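Local coordinates for protein RNA methyltransferase, TrmH family (Porphyromonas gingivalis, PDB 2I6D) that probably binds RNA and transfers a methyl group to it through a knotted SPOUT-type domain, at residues 24-28 with 43-47; 30-34 with 79-85; 204-208 with 239-243. One frame throughout, in Å; residues are numbered along the deposited sequence.

How the interactions relate
Followed from the N terminus, the chain first lays down 24-28 and 30-34, which adjoin along strand 27-31. Interaction 1 closes the shorter loop, through helix 33-39 to the corner where strand 45-51 begins. Interaction 2 closes a longer one, returning from the loop between strands 65-69 and 87-92. Their segments alternate, so the two loops cross rather than nest, and both tie surrounding elements to the mixed four-stranded sheet of the probable substrate-binding domain. Interaction 3 comes in series after them, its centre about 31 Å from that of interaction 1 and about 29 Å from that of interaction 2. It closes a separate loop in the methylase domain, joining the end of strand 201-206 to the start of helix 242-255.

Interaction 1: 24-28 with 43-47; sequences REQAF and YRCRM
R46 and E25 meet where helix 19-25 ends in a Schellman motif, with Q26 as the positive-phi C-prime residue, and the chain enters strand 27-31. This lies in the N-terminal domain, a probable substrate-binding module with a mixed four-stranded sheet. R46 was deposited in two conformers; in the one described here its chain runs out straight from CG to NE, CG standing anti to the backbone N (chi1 -171°), which carries the guanidinium to the helix end. The grip is end-on and two-pronged. R46 NH1 forms a salt bridge with E25 OE1 at 2.8 Å, meeting the carboxylate on its anti side, while R46 NH2 donates to the backbone oxygen, E25 O, at 2.7 Å. That oxygen lies almost exactly in the guanidinium plane, whereas the carboxylate plane is turned 59° from it. The bend of E25 at chi2 (-57°) turns OE1 toward R46 NH1, so that acid and carbonyl oxygen each meet one nitrogen. A positive group placed against a helix C-terminal carbonyl is probably favourable electrostatically as well. A27 CB makes a van der Waals contact with R46 NH2, 3.6 Å away, and F12 of helix 7-15 packs on both E25 and R46.

Farther along, aromatic packing replaces the polar grip. F28 turns its edge toward the face of Y43 in an offset T-shaped pair, the centroids 5.6 Å apart and the planes nearly perpendicular. The hydroxyl of Y43 is engaged elsewhere, by L154 O, and F142 also meets the F28 ring. The closest approach of the pair is F28 CZ to Y43 CD1, at 3.8 Å.

Interaction 2: 30-34 with 79-85; sequences VEGPK and STQTTPQ
S79 begins the contact by donating its hydroxyl to E31, in a short bond of 2.5 Å from S79 OG to E31 OE1. The same OG, set anti to its own backbone N (chi1 171°), accepts from Q81 N in an ST turn, so one hydroxyl both shapes the loop and holds the acid. T80 takes the other carboxylate oxygen: T80 N lies 3.1 Å from E31 OE2 in a nearly straight bond (169°). E31 OE1 and OE2 each receive their donor on the syn lone pair, and the E31 chain, extended beyond CG, carries its carboxylate directly to this pair. Water 4 joins E31 OE2 to T80 OG1 as well. Q81 follows with a van der Waals contact, Q81 CG lying 3.5 Å from E31 OE1, while its side chain also packs on Q148 of helix 144-148. Waters 2 and 3 each donate to E31 OE1 and connect it to Q85 N and Q85 O, bringing that buried oxygen to three donors.

Past the turn of the loop, Q85 stretches its side chain along G32 and the ring of P33. Q85 NE2 comes within 3.6 Å of G32 CA, an approach that the bare glycine readily accommodates, and Q85 OE1 rests 3.5 Å from P33 CD. Through water 5, Q85 OE1 also reaches K34 N in the first turn of the helix. A buried carboxylate thus pins an ST-turn loop beside the end of strand 27-31, just where G32 takes the N-cap position of helix 33-39: a strand-to-helix junction within the α/β fold of the probable substrate-binding domain.

Interaction 3: 204-208 with 239-243; sequences VLGSE and SLNVA
With chi1 at 152°, E208 sends CG roughly opposite its backbone N and then runs extended, drawing its carboxylate alongside the backbone of S239 and N241. V242 uses a rotamer that places CG2 anti to its backbone N (chi1 of 60°, measured to CG1), and this methyl points at the end of strand 201-206. There V242 CG2 lies only 3.3 Å from G206 O and 3.9 Å from L205 CB, a close fit of a buried methyl against a backbone carbonyl and a leucine side chain. L205 is backed in turn by T246 and L249 from the next turns of helix 242-255.

In sequence, the two segments match the motifs that, in TrmH-family enzymes, lie at the deep trefoil knot of the SPOUT fold and border the pocket for the methyl donor. Here the loop after a central strand of the parallel sheet packs against the turn that starts the last helix. An acetic acid molecule bound about 4 Å from the V242 side chain is consistent with a pocket at this place, although it may come from the crystallisation liquor.

E208 touches the turn by van der Waals contact and through water. E208 OE1 sits 3.5 Å from N241 CA, and E208 CB lies 3.7 Å from L240 O. E208 OE2 is 3.2 Å from S239 O, but both are acceptors, so the pair is not a bond. Water 6 makes a link instead, donating to E208 OE1 and accepting from N241 ND2, which also bonds to N116 OD1. N241 is the N-cap of helix 242-255: N241 OD1 accepts from I244 N and, in a weak bond, from A243 N at 2.8 Å.

Interaction 1: 24-28 with 43-47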
# COMPACT_ATOMS: atom_id res chain seq x y z
N ARG A 24 -0.82 -5.30 -18.13
CA ARG A 24 -0.32 -5.52 -19.49
C ARG A 24 0.90 -4.64 -19.77
O ARG A 24 1.88 -5.08 -20.39
CB ARG A 24 -1.42 -5.22 -20.50
CG ARG A 24 -1.12 -5.74 -21.86
CD ARG A 24 -2.27 -5.53 -22.77
NE ARG A 24 -3.32 -6.52 -22.59
CZ ARG A 24 -4.47 -6.49 -23.26
NH1 ARG A 24 -4.68 -5.54 -24.16
NH2 ARG A 24 -5.39 -7.41 -23.04
N GLU A 25 0.82 -3.40 -19.28
CA GLU A 25 1.87 -2.41 -19.47
C GLU A 25 2.93 -2.44 -18.38
O GLU A 25 3.96 -1.77 -18.50
CB GLU A 25 1.27 -0.99 -19.52
CG GLU A 25 0.33 -0.74 -20.71
CD GLU A 25 1.00 -0.98 -22.05
OE1 GLU A 25 2.22 -0.73 -22.17
OE2 GLU A 25 0.30 -1.44 -22.99
N GLN A 26 2.67 -3.20 -17.32
CA GLN A 26 3.52 -3.21 -16.13
C GLN A 26 3.82 -1.77 -15.73
O GLN A 26 4.98 -1.38 -15.57
CB GLN A 26 4.81 -4.04 -16.34
CG GLN A 26 4.56 -5.57 -16.31
CD GLN A 26 4.03 -6.06 -14.96
OE1 GLN A 26 4.72 -5.96 -13.93
NE2 GLN A 26 2.80 -6.57 -14.95
N ALA A 27 2.76 -0.98 -15.60
CA ALA A 27 2.88 0.45 -15.32
C ALA A 27 1.72 0.97 -14.46
O ALA A 27 0.64 0.37 -14.41
CB ALA A 27 2.95 1.24 -16.62
N PHE A 28 1.94 2.09 -13.78
CA PHE A 28 0.86 2.74 -13.04
C PHE A 28 1.13 4.22 -13.00
O PHE A 28 2.30 4.65 -13.12
CB PHE A 28 0.71 2.15 -11.62
CG PHE A 28 1.86 2.49 -10.69
CD1 PHE A 28 1.75 3.57 -9.81
CD2 PHE A 28 3.04 1.78 -10.72
CE1 PHE A 28 2.79 3.89 -8.94
CE2 PHE A 28 4.12 2.11 -9.84
CZ PHE A 28 3.98 3.16 -8.96
N TYR A 43 11.01 4.68 -7.94
CA TYR A 43 10.28 4.00 -9.01
C TYR A 43 10.87 4.44 -10.31
O TYR A 43 11.41 5.53 -10.40
CB TYR A 43 8.77 4.33 -8.97
CG TYR A 43 8.11 3.69 -7.80
CD1 TYR A 43 7.53 2.42 -7.91
CD2 TYR A 43 8.13 4.32 -6.55
CE1 TYR A 43 6.96 1.82 -6.82
CE2 TYR A 43 7.59 3.71 -5.44
CZ TYR A 43 6.99 2.47 -5.58
OH TYR A 43 6.44 1.87 -4.47
N ARG A 44 10.75 3.58 -11.31
CA ARG A 44 11.31 3.84 -12.62
C ARG A 44 10.29 4.63 -13.41
O ARG A 44 9.25 4.09 -13.78
CB ARG A 44 11.59 2.52 -13.32
CG ARG A 44 12.81 2.52 -14.22
CD ARG A 44 12.61 3.40 -15.41
NE ARG A 44 13.71 3.25 -16.37
CZ ARG A 44 13.80 3.92 -17.51
NH1 ARG A 44 14.85 3.71 -18.33
NH2 ARG A 44 12.85 4.80 -17.86
N CYS A 45 10.60 5.88 -13.71
CA CYS A 45 9.67 6.73 -14.45
C CYS A 45 9.80 6.53 -15.98
O CYS A 45 10.89 6.65 -16.53
CB CYS A 45 9.85 8.19 -14.04
SG CYS A 45 8.69 9.28 -14.90
N ARG A 46 8.67 6.23 -16.61
CA ARG A 46 8.52 5.96 -18.05
C ARG A 46 8.11 7.23 -18.80
O ARG A 46 8.49 7.47 -19.94
CB ARG A 46 7.41 4.90 -18.17
CG ARG A 46 7.15 4.25 -19.52
CD ARG A 46 6.27 3.01 -19.30
NE ARG A 46 5.55 2.59 -20.50
CZ ARG A 46 4.88 1.44 -20.61
NH1 ARG A 46 4.27 1.14 -21.75
NH2 ARG A 46 4.83 0.59 -19.60
N MSE A 47 7.25 8.01 -18.14
CA MSE A 47 6.63 9.18 -18.75
C MSE A 47 6.29 10.20 -17.67
O MSE A 47 5.88 9.84 -16.57
CB MSE A 47 5.38 8.75 -19.51
CG MSE A 47 4.49 9.89 -19.95
SE MSE A 47 3.13 9.27 -21.26
CE MSE A 47 4.13 9.62 -22.88
O HOH W 1 6.44 -0.04 -17.86

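Interaction 2: 30-34 with 79-85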
# COMPACT_ATOMS: atom_id res chain seq x y z
N VAL A 30 0.74 8.18 -11.22
CA VAL A 30 0.73 8.96 -9.98
C VAL A 30 0.53 10.41 -10.39
O VAL A 30 1.18 10.90 -11.35
CB VAL A 30 2.08 8.81 -9.22
CG1 VAL A 30 2.11 9.63 -7.89
CG2 VAL A 30 2.36 7.31 -8.93
N GLU A 31 -0.36 11.09 -9.69
CA GLU A 31 -0.71 12.48 -10.00
C GLU A 31 -0.33 13.48 -8.91
O GLU A 31 -0.47 13.24 -7.70
CB GLU A 31 -2.18 12.61 -10.36
CG GLU A 31 -2.63 11.65 -11.48
CD GLU A 31 -4.08 11.94 -11.88
OE1 GLU A 31 -4.51 13.10 -11.73
OE2 GLU A 31 -4.80 11.01 -12.31
N GLY A 32 0.16 14.62 -9.38
CA GLY A 32 0.39 15.76 -8.52
C GLY A 32 1.82 15.88 -8.05
O GLY A 32 2.49 14.88 -7.88
N PRO A 33 2.30 17.11 -7.83
CA PRO A 33 3.71 17.30 -7.47
C PRO A 33 4.15 16.61 -6.18
O PRO A 33 5.31 16.22 -6.08
CB PRO A 33 3.84 18.83 -7.29
CG PRO A 33 2.43 19.38 -7.26
CD PRO A 33 1.56 18.38 -7.96
N LYS A 34 3.28 16.53 -5.18
CA LYS A 34 3.70 16.01 -3.87
C LYS A 34 4.05 14.52 -4.01
O LYS A 34 5.14 14.07 -3.62
CB LYS A 34 2.61 16.22 -2.81
CG LYS A 34 2.40 17.65 -2.40
CD LYS A 34 1.46 17.76 -1.18
CE LYS A 34 0.61 19.04 -1.28
NZ LYS A 34 -0.12 19.34 -0.00
N SER A 79 -6.66 12.65 -16.37
CA SER A 79 -6.68 12.35 -14.94
C SER A 79 -7.87 11.52 -14.46
O SER A 79 -8.93 11.47 -15.10
CB SER A 79 -6.59 13.65 -14.11
OG SER A 79 -6.81 13.42 -12.73
N THR A 80 -7.69 10.88 -13.31
CA THR A 80 -8.73 10.11 -12.67
C THR A 80 -9.35 10.92 -11.55
O THR A 80 -10.25 10.44 -10.88
CB THR A 80 -8.17 8.80 -12.06
OG1 THR A 80 -7.13 9.10 -11.12
CG2 THR A 80 -7.61 7.90 -13.19
N GLN A 81 -8.85 12.14 -11.34
CA GLN A 81 -9.18 12.91 -10.14
C GLN A 81 -10.25 13.94 -10.42
O GLN A 81 -10.30 14.51 -11.50
CB GLN A 81 -7.93 13.59 -9.57
CG GLN A 81 -6.84 12.62 -9.10
CD GLN A 81 -7.33 11.66 -8.03
OE1 GLN A 81 -7.56 10.48 -8.31
NE2 GLN A 81 -7.51 12.17 -6.82
N THR A 82 -11.12 14.19 -9.45
CA THR A 82 -12.20 15.17 -9.66
C THR A 82 -11.64 16.58 -9.92
O THR A 82 -12.15 17.30 -10.78
CB THR A 82 -13.22 15.14 -8.53
OG1 THR A 82 -12.58 14.68 -7.34
CG2 THR A 82 -14.33 14.15 -8.86
N THR A 83 -10.55 16.93 -9.24
CA THR A 83 -9.87 18.21 -9.48
C THR A 83 -8.39 17.99 -9.81
O THR A 83 -7.54 18.07 -8.92
CB THR A 83 -9.99 19.18 -8.26
OG1 THR A 83 -11.35 19.21 -7.82
CG2 THR A 83 -9.55 20.59 -8.65
N PRO A 84 -8.08 17.70 -11.09
CA PRO A 84 -6.72 17.28 -11.41
C PRO A 84 -5.67 18.34 -11.12
O PRO A 84 -5.93 19.54 -11.22
CB PRO A 84 -6.77 17.00 -12.93
CG PRO A 84 -8.22 16.85 -13.26
CD PRO A 84 -8.93 17.76 -12.30
N GLN A 85 -4.49 17.86 -10.72
CA GLN A 85 -3.28 18.65 -10.58
C GLN A 85 -2.44 18.48 -11.85
O GLN A 85 -2.41 17.39 -12.43
CB GLN A 85 -2.47 18.17 -9.37
CG GLN A 85 -3.15 18.43 -8.05
CD GLN A 85 -2.33 17.91 -6.88
OE1 GLN A 85 -1.54 18.65 -6.32
NE2 GLN A 85 -2.51 16.65 -6.53
O HOH W 2 -4.61 15.06 -9.92
O HOH W 3 -3.47 15.12 -13.74
O HOH W 4 -4.62 8.37 -11.73
O HOH W 5 0.43 17.45 -4.91

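Interaction 3: 204-208 with 239-243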
# COMPACT_ATOMS: atom_id res chain seq x y z
N VAL A 204 -1.01 -10.35 10.91
CA VAL A 204 -2.08 -10.55 9.94
C VAL A 204 -3.31 -9.76 10.36
O VAL A 204 -3.78 -9.87 11.51
CB VAL A 204 -2.47 -12.06 9.82
CG1 VAL A 204 -3.61 -12.24 8.76
CG2 VAL A 204 -1.20 -12.97 9.44
N LEU A 205 -3.86 -9.01 9.41
CA LEU A 205 -5.07 -8.21 9.63
C LEU A 205 -6.12 -8.61 8.60
O LEU A 205 -5.83 -8.64 7.40
CB LEU A 205 -4.74 -6.73 9.50
CG LEU A 205 -3.73 -6.38 10.63
CD1 LEU A 205 -2.67 -5.42 10.18
CD2 LEU A 205 -4.52 -5.87 11.84
N GLY A 206 -7.34 -8.92 9.04
CA GLY A 206 -8.44 -9.23 8.11
C GLY A 206 -9.46 -8.10 8.02
O GLY A 206 -9.41 -7.16 8.78
N SER A 207 -10.45 -8.21 7.13
CA SER A 207 -11.50 -7.19 7.12
C SER A 207 -12.35 -7.30 8.37
O SER A 207 -12.57 -8.40 8.85
CB SER A 207 -12.39 -7.31 5.92
OG SER A 207 -13.19 -8.46 6.05
N GLU A 208 -12.84 -6.16 8.87
CA GLU A 208 -13.83 -6.12 9.95
C GLU A 208 -15.12 -6.88 9.58
O GLU A 208 -15.76 -7.45 10.46
CB GLU A 208 -14.11 -4.67 10.35
CG GLU A 208 -15.47 -4.40 10.92
CD GLU A 208 -15.74 -2.92 11.12
OE1 GLU A 208 -15.25 -2.07 10.33
OE2 GLU A 208 -16.47 -2.60 12.08
N SER A 239 -16.54 -5.43 16.14
CA SER A 239 -15.14 -5.29 15.73
C SER A 239 -14.75 -3.85 15.48
O SER A 239 -15.61 -3.03 15.17
CB SER A 239 -14.86 -6.13 14.48
OG SER A 239 -13.48 -6.11 14.17
N LEU A 240 -13.46 -3.55 15.63
CA LEU A 240 -12.94 -2.24 15.26
C LEU A 240 -12.64 -2.24 13.77
O LEU A 240 -12.31 -3.28 13.22
CB LEU A 240 -11.66 -1.92 16.02
CG LEU A 240 -11.77 -1.53 17.49
CD1 LEU A 240 -10.38 -1.50 18.09
CD2 LEU A 240 -12.51 -0.19 17.64
N ASN A 241 -12.74 -1.07 13.14
CA ASN A 241 -12.32 -0.92 11.75
C ASN A 241 -10.87 -1.46 11.61
O ASN A 241 -10.06 -1.30 12.52
CB ASN A 241 -12.42 0.57 11.38
CG ASN A 241 -11.77 0.88 10.04
OD1 ASN A 241 -10.57 1.09 9.97
ND2 ASN A 241 -12.56 0.89 8.97
N VAL A 242 -10.55 -2.12 10.49
CA VAL A 242 -9.23 -2.75 10.35
C VAL A 242 -8.07 -1.74 10.40
O VAL A 242 -7.01 -2.05 10.92
CB VAL A 242 -9.14 -3.64 9.06
CG1 VAL A 242 -9.39 -2.81 7.81
CG2 VAL A 242 -7.77 -4.35 9.00
N ALA A 243 -8.25 -0.54 9.85
CA ALA A 243 -7.16 0.44 9.86
C ALA A 243 -6.96 0.96 11.30
O ALA A 243 -5.85 1.27 11.72
CB ALA A 243 -7.49 1.60 8.89
O HOH W 6 -15.49 0.59 9.58
O HOH W 7 -17.95 -5.04 13.44